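4-hydroxybenzoyl-CoA thioesterase (Bacillus halodurans, PDB 5WH9) probably hydrolyses the thioester bond of gentisyl-coenzyme A, as a hotdog-fold acyl-CoA thioesterase. Local coordinates at residues Y26-C34 / I101-V109. Sequence-based numbering, arbitrary orientation.
Sequences YYKWMDEAC and IASGHEKRV
With CG anti to the backbone N (chi1 -173°), D31 swings its carboxylate toward R108, whose chain runs extended from CG to NE and carries the guanidinium toward the helix. R108 NH2 donates an almost straight bond to D31 OD1 (3.3 Å); OD1 lies in the guanidinium plane, whereas the donor comes in from above the plane of the carboxylate. E106, two residues back on the same face of the strand, takes a shorter bond on OE2 from R108 NE (2.8 Å), so two carboxylates hold the guanidinium by its edge. C34 SG lies over one of its faces, 3.3 Å from R108 NE. A leucine in place of R108 would probably leave the nearby carboxylates of D31 and E106 without their shared counter-charge. E106 OE1 packs on M30 CB (3.5 Å) and is hydrogen-bonded by Y23 of the second subunit. Toward the start of both segments, Y26 CE2 rests on A102 CB (3.8 Å), while I101 CD1 sits at the ring edge. The axes of 26-34 and 101-109 lie 60° apart; helix 25-40 is the central helix of the hotdog fold, strand 87-96 flanks strand 99-111, touching M30 and C34, and strand 57-64 pairs with its other side.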
loop_
_atom_site.group_PDB
_atom_site.type_symbol
_atom_site.label_atom_id
_atom_site.label_comp_id
_atom_site.label_asym_id
_atom_site.label_seq_id
_atom_site.Cartn_x
_atom_site.Cartn_y
_atom_site.Cartn_z
ATOM N N TYR B 26 5.181 -4.971 7.982
ATOM C CA TYR B 26 6.010 -4.863 9.174
ATOM C C TYR B 26 7.092 -3.786 8.977
ATOM O O TYR B 26 7.506 -3.120 9.928
ATOM C CB TYR B 26 6.662 -6.202 9.512
ATOM C CG TYR B 26 5.727 -7.257 10.040
ATOM C CD1 TYR B 26 4.908 -7.966 9.185
ATOM C CD2 TYR B 26 5.691 -7.575 11.397
ATOM C CE1 TYR B 26 4.055 -8.941 9.651
ATOM C CE2 TYR B 26 4.845 -8.560 11.882
ATOM C CZ TYR B 26 4.020 -9.240 10.995
ATOM O OH TYR B 26 3.165 -10.242 11.437
ATOM N N TYR B 27 7.560 -3.629 7.742
ATOM C CA TYR B 27 8.574 -2.616 7.430
ATOM C C TYR B 27 7.970 -1.221 7.420
ATOM O O TYR B 27 8.608 -0.271 7.868
ATOM C CB TYR B 27 9.277 -2.948 6.105
ATOM C CG TYR B 27 9.941 -4.307 6.176
ATOM C CD1 TYR B 27 11.227 -4.437 6.688
ATOM C CD2 TYR B 27 9.265 -5.466 5.795
ATOM C CE1 TYR B 27 11.846 -5.675 6.789
ATOM C CE2 TYR B 27 9.876 -6.736 5.914
ATOM C CZ TYR B 27 11.173 -6.815 6.415
ATOM O OH TYR B 27 11.826 -8.032 6.515
ATOM N N LYS B 28 6.737 -1.115 6.922
ATOM C CA LYS B 28 5.952 0.112 6.966
ATOM C C LYS B 28 5.819 0.547 8.425
ATOM O O LYS B 28 6.016 1.718 8.770
ATOM C CB LYS B 28 4.571 -0.153 6.321
ATOM C CG LYS B 28 3.453 0.886 6.499
ATOM C CD LYS B 28 2.064 0.179 6.418
ATOM C CE LYS B 28 0.866 1.107 6.117
ATOM N NZ LYS B 28 0.475 2.146 7.160
ATOM N N TRP B 29 5.509 -0.409 9.293
ATOM C CA TRP B 29 5.307 -0.076 10.696
ATOM C C TRP B 29 6.615 0.329 11.360
ATOM O O TRP B 29 6.611 1.234 12.187
ATOM C CB TRP B 29 4.628 -1.224 11.448
ATOM C CG TRP B 29 3.196 -1.405 11.065
ATOM C CD1 TRP B 29 2.273 -0.423 10.850
ATOM C CD2 TRP B 29 2.522 -2.648 10.843
ATOM N NE1 TRP B 29 1.069 -0.982 10.505
ATOM C CE2 TRP B 29 1.198 -2.347 10.493
ATOM C CE3 TRP B 29 2.917 -3.991 10.899
ATOM C CZ2 TRP B 29 0.258 -3.340 10.214
ATOM C CZ3 TRP B 29 1.997 -4.957 10.620
ATOM C CH2 TRP B 29 0.683 -4.634 10.281
ATOM N N MET B 30 7.730 -0.312 10.995
ATOM C CA MET B 30 9.033 0.112 11.505
ATOM C C MET B 30 9.376 1.497 11.005
ATOM O O MET B 30 9.871 2.344 11.756
ATOM C CB MET B 30 10.142 -0.852 11.107
ATOM C CG MET B 30 10.145 -2.113 11.936
ATOM S SD MET B 30 11.538 -3.203 11.575
ATOM C CE MET B 30 11.359 -3.398 9.803
ATOM N N ASP B 31 9.100 1.750 9.738
ATOM C CA ASP B 31 9.323 3.095 9.243
ATOM C C ASP B 31 8.517 4.094 10.094
ATOM O O ASP B 31 9.028 5.151 10.480
ATOM C CB ASP B 31 8.953 3.196 7.772
ATOM C CG ASP B 31 9.319 4.527 7.185
ATOM O OD1 ASP B 31 10.480 4.705 6.776
ATOM O OD2 ASP B 31 8.446 5.405 7.137
ATOM N N GLU B 32 7.269 3.757 10.404
ATOM C CA GLU B 32 6.449 4.643 11.219
ATOM C C GLU B 32 7.007 4.761 12.635
ATOM O O GLU B 32 7.050 5.844 13.204
ATOM C CB GLU B 32 5.005 4.157 11.269
ATOM C CG GLU B 32 4.398 4.025 9.898
ATOM C CD GLU B 32 2.975 3.482 9.910
ATOM O OE1 GLU B 32 2.363 3.350 10.998
ATOM O OE2 GLU B 32 2.477 3.180 8.815
ATOM N N ALA B 33 7.438 3.647 13.206
ATOM C CA ALA B 33 8.018 3.708 14.537
ATOM C C ALA B 33 9.231 4.625 14.522
ATOM O O ALA B 33 9.379 5.458 15.413
ATOM C CB ALA B 33 8.395 2.337 15.030
ATOM N N CYS B 34 10.088 4.473 13.508
ATOM C CA CYS B 34 11.295 5.289 13.393
ATOM C C CYS B 34 10.991 6.775 13.435
ATOM O O CYS B 34 11.648 7.516 14.155
ATOM C CB CYS B 34 12.057 4.978 12.107
ATOM S SG CYS B 34 13.383 6.187 11.753
ATOM N N ILE B 101 6.187 -10.758 19.007
ATOM C CA ILE B 101 5.763 -11.609 17.900
ATOM C C ILE B 101 6.530 -11.343 16.600
ATOM O O ILE B 101 6.263 -11.962 15.573
ATOM C CB ILE B 101 4.251 -11.464 17.645
ATOM C CG1 ILE B 101 3.910 -10.012 17.276
ATOM C CG2 ILE B 101 3.468 -11.920 18.867
ATOM C CD1 ILE B 101 4.326 -9.646 15.804
ATOM N N ALA B 102 7.478 -10.420 16.651
ATOM C CA ALA B 102 8.360 -10.144 15.527
ATOM C C ALA B 102 9.397 -9.162 16.022
ATOM O O ALA B 102 9.110 -8.367 16.916
ATOM C CB ALA B 102 7.570 -9.540 14.346
ATOM N N SER B 103 10.598 -9.208 15.458
ATOM C CA SER B 103 11.620 -8.225 15.809
ATOM C C SER B 103 12.597 -7.995 14.666
ATOM O O SER B 103 13.030 -8.928 14.000
ATOM C CB SER B 103 12.362 -8.630 17.085
ATOM O OG SER B 103 12.899 -9.937 16.975
ATOM N N GLY B 104 12.932 -6.736 14.432
ATOM C CA GLY B 104 13.885 -6.430 13.402
ATOM C C GLY B 104 14.739 -5.238 13.718
ATOM O O GLY B 104 14.765 -4.736 14.843
ATOM N N HIS B 105 15.456 -4.774 12.710
ATOM C CA HIS B 105 16.193 -3.536 12.863
ATOM C C HIS B 105 16.263 -2.827 11.533
ATOM O O HIS B 105 15.977 -3.407 10.483
ATOM C CB HIS B 105 17.604 -3.786 13.428
ATOM C CG HIS B 105 18.487 -4.588 12.529
ATOM N ND1 HIS B 105 19.256 -4.017 11.535
ATOM C CD2 HIS B 105 18.724 -5.921 12.471
ATOM C CE1 HIS B 105 19.925 -4.965 10.900
ATOM N NE2 HIS B 105 19.621 -6.128 11.451
ATOM N N GLU B 106 16.626 -1.559 11.592
ATOM C CA GLU B 106 16.895 -0.764 10.421
ATOM C C GLU B 106 18.298 -0.182 10.610
ATOM O O GLU B 106 18.605 0.373 11.664
ATOM C CB GLU B 106 15.877 0.380 10.334
ATOM C CG GLU B 106 14.416 -0.051 10.198
ATOM C CD GLU B 106 13.449 1.126 10.165
ATOM O OE1 GLU B 106 12.486 1.075 9.373
ATOM O OE2 GLU B 106 13.628 2.093 10.945
ATOM N N LYS B 107 19.160 -0.331 9.615
ATOM C CA LYS B 107 20.357 0.493 9.554
ATOM C C LYS B 107 20.033 1.743 8.755
ATOM O O LYS B 107 19.553 1.655 7.623
ATOM C CB LYS B 107 21.503 -0.247 8.880
ATOM C CG LYS B 107 22.816 0.536 8.906
ATOM C CD LYS B 107 24.038 -0.380 8.756
ATOM C CE LYS B 107 25.312 0.453 8.700
ATOM N NZ LYS B 107 26.569 -0.368 8.727
ATOM N N ARG B 108 20.273 2.909 9.339
ATOM C CA ARG B 108 19.989 4.159 8.645
ATOM C C ARG B 108 21.175 5.122 8.672
ATOM O O ARG B 108 22.023 5.079 9.567
ATOM C CB ARG B 108 18.745 4.841 9.227
ATOM C CG ARG B 108 17.457 4.029 9.166
ATOM C CD ARG B 108 16.311 4.830 9.774
ATOM N NE ARG B 108 15.007 4.178 9.687
ATOM C CZ ARG B 108 14.099 4.438 8.747
ATOM N NH1 ARG B 108 14.359 5.330 7.801
ATOM N NH2 ARG B 108 12.930 3.804 8.752
ATOM N N VAL B 109 21.222 6.000 7.682
ATOM C CA VAL B 109 22.259 7.011 7.619
ATOM C C VAL B 109 21.585 8.364 7.665
ATOM O O VAL B 109 20.364 8.432 7.755
ATOM C CB VAL B 109 23.110 6.877 6.338
ATOM C CG1 VAL B 109 23.863 5.555 6.353
ATOM C CG2 VAL B 109 22.246 6.996 5.097
HETATM O O HOH W 1 12.393 7.012 5.634
#